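Local coordinates for protein pyocin S5 (Pseudomonas aeruginosa PAO1, PDB 6THK) that probably kills sensitive bacteria as a channel-forming, colicin-like toxin that depolarises the cytoplasmic membrane after import into the target cell, at residues A[202-205]-A[206-210]; A[240-243]-A[244-248]. The protein carries 1 engineered substitution. All blocks are in the same frame, centred on the assembly; numbering follows the deposited sequence.

Contact 1 of 2, residues A[202-205]-A[206-210]; sequences QLER and DYRTR
E204 and R208, one turn apart on helix 157-212, form a salt bridge in which OE2 of E204 lies 2.9 Å from NH2 of R208. The two side chains run alongside each other and point the same way. With CG of E204 anti to the backbone N (chi1 -157°) and the chain extended beyond it, the carboxylate is carried forward over one face of the guanidinium, toward its rim, where CD stands 3.6 Å from NH2. The oxygen is off the plane of the guanidinium, where none of its hydrogens is directed, which leaves charge attraction alone to hold the pair. Beneath this pairing the backbone is regular and compact: R208 N donates to E204 O at 3.0 Å, D206 N to Q202 O at 2.9 Å and Y207 N to L203 O at 3.2 Å.

The polar rim is looser. NE2 of Q202 stays 3.7 Å from OD1 of D206, too far for a firm bond, and their amide and carboxylate planes are 38° apart. Long polar residues suit this outer surface, where water can surround their ends. L203 and Y207 form the side that faces helix 272-338: L203 rests on Y280, while the ring of Y207 stacks with that of Y280, and its side chain also touches E283 and L284. E204 reaches Y280 as well, whereas R208 is toward solvent. An i to i+4 ion pair beside a stripe of larger apolar and aromatic residues is characteristic of an amphipathic helix, consistent with the coiled coil predicted here.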
# COMPACT_ATOMS: atom_id res chain seq x y z
N GLN A 202 14.17 21.45 14.92
CA GLN A 202 13.13 20.50 15.34
C GLN A 202 12.31 20.06 14.13
O GLN A 202 11.91 18.89 14.07
CB GLN A 202 12.24 21.08 16.45
CG GLN A 202 11.35 20.04 17.16
CD GLN A 202 12.14 19.02 17.95
OE1 GLN A 202 12.78 19.33 18.96
NE2 GLN A 202 12.12 17.77 17.50
N LEU A 203 12.08 20.96 13.16
CA LEU A 203 11.36 20.65 11.93
C LEU A 203 12.17 19.61 11.10
O LEU A 203 11.57 18.71 10.51
CB LEU A 203 11.10 21.93 11.12
CG LEU A 203 10.16 21.82 9.93
CD1 LEU A 203 8.71 21.66 10.36
CD2 LEU A 203 10.29 23.03 9.04
N GLU A 204 13.51 19.72 11.09
CA GLU A 204 14.41 18.80 10.41
C GLU A 204 14.36 17.44 11.12
O GLU A 204 14.23 16.41 10.46
CB GLU A 204 15.85 19.35 10.36
CG GLU A 204 16.71 18.77 9.24
CD GLU A 204 18.19 19.07 9.33
OE1 GLU A 204 18.70 19.83 8.46
OE2 GLU A 204 18.84 18.55 10.25
N ARG A 205 14.41 17.45 12.47
CA ARG A 205 14.30 16.29 13.36
C ARG A 205 13.02 15.48 13.12
O ARG A 205 13.10 14.26 13.03
CB ARG A 205 14.38 16.72 14.82
CG ARG A 205 15.57 16.12 15.53
CD ARG A 205 16.07 17.02 16.62
NE ARG A 205 17.42 17.50 16.32
CZ ARG A 205 17.79 18.77 16.37
NH1 ARG A 205 16.92 19.71 16.72
NH2 ARG A 205 19.04 19.12 16.08
N ASP A 206 11.85 16.18 13.02
CA ASP A 206 10.53 15.58 12.77
C ASP A 206 10.47 14.94 11.39
O ASP A 206 9.91 13.86 11.23
CB ASP A 206 9.38 16.60 12.96
CG ASP A 206 9.13 17.06 14.40
OD1 ASP A 206 9.52 16.32 15.34
OD2 ASP A 206 8.51 18.13 14.59
N TYR A 207 11.09 15.59 10.40
CA TYR A 207 11.15 15.13 9.02
C TYR A 207 11.98 13.86 8.86
O TYR A 207 11.51 12.93 8.22
CB TYR A 207 11.67 16.26 8.13
CG TYR A 207 12.06 15.85 6.73
CD1 TYR A 207 11.09 15.50 5.80
CD2 TYR A 207 13.38 15.88 6.32
CE1 TYR A 207 11.43 15.19 4.49
CE2 TYR A 207 13.74 15.59 5.01
CZ TYR A 207 12.76 15.24 4.09
OH TYR A 207 13.12 14.91 2.81
N ARG A 208 13.17 13.85 9.44
CA ARG A 208 14.05 12.71 9.34
C ARG A 208 13.40 11.49 9.96
O ARG A 208 13.48 10.40 9.41
CB ARG A 208 15.37 13.00 10.05
CG ARG A 208 16.58 12.95 9.16
CD ARG A 208 17.63 13.95 9.60
NE ARG A 208 18.34 14.53 8.46
CZ ARG A 208 19.33 15.40 8.56
NH1 ARG A 208 19.91 15.88 7.47
NH2 ARG A 208 19.75 15.81 9.75
N THR A 209 12.75 11.68 11.10
CA THR A 209 12.07 10.59 11.78
C THR A 209 10.93 10.04 10.93
O THR A 209 10.73 8.83 10.84
CB THR A 209 11.57 11.01 13.18
OG1 THR A 209 10.14 11.10 13.21
CG2 THR A 209 12.16 12.35 13.58
N ARG A 210 10.15 10.94 10.35
CA ARG A 210 9.05 10.57 9.48
C ARG A 210 9.54 9.88 8.22
O ARG A 210 8.91 8.96 7.72
CB ARG A 210 8.20 11.79 9.15
CG ARG A 210 7.15 12.09 10.20
CD ARG A 210 6.99 13.58 10.42
NE ARG A 210 6.49 13.88 11.75
CZ ARG A 210 5.57 14.80 12.01
NH1 ARG A 210 5.05 15.51 11.02
NH2 ARG A 210 5.17 15.02 13.26

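Contact 2 of 2, residues A[240-243]-A[244-248]; sequences WLER and ATRLV
L241 O takes two hydrogen bonds from a single residue, T245. T245 N donates at 2.9 Å in the usual helical bond, and T245 OG1 adds a second at 2.8 Å to the same oxygen. The two donors approach from opposite faces of the carbonyl plane, the hydroxyl lying above it. With chi1 of -60°, OG1 stands beside the backbone N and can fold back one turn, so threonine satisfies its own hydroxyl within the helix while CB, 3.3 Å from L241 O, packs against the backbone. Its carbonyl is used in turn, as T245 O accepts from T249 OG1.

The other acceptors are met conventionally: W240 O by A244 N at 3.0 Å, E242 O by R246 N at 3.0 Å and R243 O by L247 N at 3.1 Å. E242 and R246 lie alongside and point the same way, and one bond of their salt bridge ties R246 NH2 to E242 OE2 at 2.9 Å. The oxygen sits at the guanidinium edge, close to its plane, but is met on its anti side and from 34° off the carboxylate plane; with the N-H bent (139°), the geometry is imperfect. R243 turns elsewhere: its NH2 bonds to P230 O, NH1 too has a partner outside the segments, and its side chain also touches L229 and L232.

L241 packs on T303 and R306 and T245 on L299, whereas L247 and V248 meet L222 of helix 214-227. The ion pair and the threonine bond belong to the single helix. The packing between helices, with partner numbers falling as these rise, is that of an antiparallel helical hairpin, consistent with the predicted coiled coil.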
# COMPACT_ATOMS: atom_id res chain seq x y z
N TRP A 240 -10.23 -9.64 -2.81
CA TRP A 240 -9.46 -8.80 -1.90
C TRP A 240 -8.33 -8.07 -2.62
O TRP A 240 -7.96 -6.98 -2.18
CB TRP A 240 -8.99 -9.53 -0.62
CG TRP A 240 -7.81 -10.44 -0.73
CD1 TRP A 240 -6.51 -10.09 -0.99
CD2 TRP A 240 -7.78 -11.84 -0.37
NE1 TRP A 240 -5.70 -11.20 -0.93
CE2 TRP A 240 -6.44 -12.29 -0.54
CE3 TRP A 240 -8.75 -12.77 0.04
CZ2 TRP A 240 -6.07 -13.62 -0.31
CZ3 TRP A 240 -8.37 -14.08 0.27
CH2 TRP A 240 -7.05 -14.49 0.09
N LEU A 241 -7.89 -8.59 -3.76
CA LEU A 241 -6.87 -7.92 -4.55
C LEU A 241 -7.50 -6.69 -5.19
O LEU A 241 -6.88 -5.64 -5.26
CB LEU A 241 -6.30 -8.85 -5.61
CG LEU A 241 -5.14 -9.72 -5.16
CD1 LEU A 241 -4.88 -10.84 -6.16
CD2 LEU A 241 -3.89 -8.90 -4.93
N GLU A 242 -8.73 -6.84 -5.68
CA GLU A 242 -9.47 -5.72 -6.28
C GLU A 242 -9.64 -4.56 -5.26
O GLU A 242 -9.38 -3.41 -5.61
CB GLU A 242 -10.85 -6.19 -6.78
CG GLU A 242 -10.90 -6.48 -8.26
CD GLU A 242 -12.29 -6.63 -8.85
OE1 GLU A 242 -12.51 -7.60 -9.60
OE2 GLU A 242 -13.16 -5.76 -8.57
N ARG A 243 -10.04 -4.89 -4.01
CA ARG A 243 -10.22 -3.94 -2.93
C ARG A 243 -8.89 -3.27 -2.56
O ARG A 243 -8.87 -2.05 -2.40
CB ARG A 243 -10.86 -4.63 -1.70
CG ARG A 243 -11.07 -3.72 -0.49
CD ARG A 243 -11.80 -4.42 0.64
NE ARG A 243 -13.25 -4.32 0.52
CZ ARG A 243 -14.10 -4.54 1.52
NH1 ARG A 243 -13.65 -4.88 2.72
NH2 ARG A 243 -15.41 -4.41 1.33
N ALA A 244 -7.79 -4.04 -2.48
CA ALA A 244 -6.47 -3.49 -2.15
C ALA A 244 -5.97 -2.59 -3.26
O ALA A 244 -5.36 -1.57 -2.97
CB ALA A 244 -5.48 -4.60 -1.88
N THR A 245 -6.26 -2.94 -4.53
CA THR A 245 -5.89 -2.16 -5.70
C THR A 245 -6.64 -0.82 -5.68
O THR A 245 -6.06 0.21 -6.01
CB THR A 245 -6.08 -2.98 -6.97
OG1 THR A 245 -5.24 -4.13 -6.90
CG2 THR A 245 -5.75 -2.21 -8.23
N ARG A 246 -7.92 -0.83 -5.22
CA ARG A 246 -8.73 0.37 -5.12
C ARG A 246 -8.20 1.35 -4.08
O ARG A 246 -8.15 2.55 -4.35
CB ARG A 246 -10.20 0.03 -4.89
CG ARG A 246 -10.97 -0.11 -6.20
CD ARG A 246 -12.42 -0.52 -6.01
NE ARG A 246 -12.75 -1.72 -6.79
CZ ARG A 246 -13.10 -1.73 -8.07
NH1 ARG A 246 -13.17 -0.59 -8.76
NH2 ARG A 246 -13.37 -2.87 -8.69
N LEU A 247 -7.75 0.84 -2.92
CA LEU A 247 -7.19 1.66 -1.86
C LEU A 247 -5.90 2.35 -2.30
O LEU A 247 -5.78 3.56 -2.12
CB LEU A 247 -6.93 0.82 -0.59
CG LEU A 247 -8.15 0.43 0.25
CD1 LEU A 247 -7.72 -0.38 1.44
CD2 LEU A 247 -8.91 1.64 0.73
N VAL A 248 -4.97 1.59 -2.88
CA VAL A 248 -3.68 2.08 -3.37
C VAL A 248 -3.89 3.13 -4.48
O VAL A 248 -3.31 4.20 -4.40
CB VAL A 248 -2.77 0.90 -3.80
CG1 VAL A 248 -1.45 1.39 -4.37
CG2 VAL A 248 -2.52 -0.04 -2.62

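In the fold
Contact 1 comes first along the chain, on helix 157-212, and contact 2 follows on helix 237-267, with helix 214-227 between them in sequence. Their centres are 31 Å apart and their nearest atoms about 18 Å, so they do not touch. What they share is helix 272-338: contact 1 packs near Y280 and L284, contact 2 farther along, near L299 and R306. The zinc site of E221 and E288 joins helix 214-227 to that same long helix in this region. The two contacts are thus separate local pieces of an elongated, largely helical, strandless molecule, in which helix 272-338 is a common packing surface.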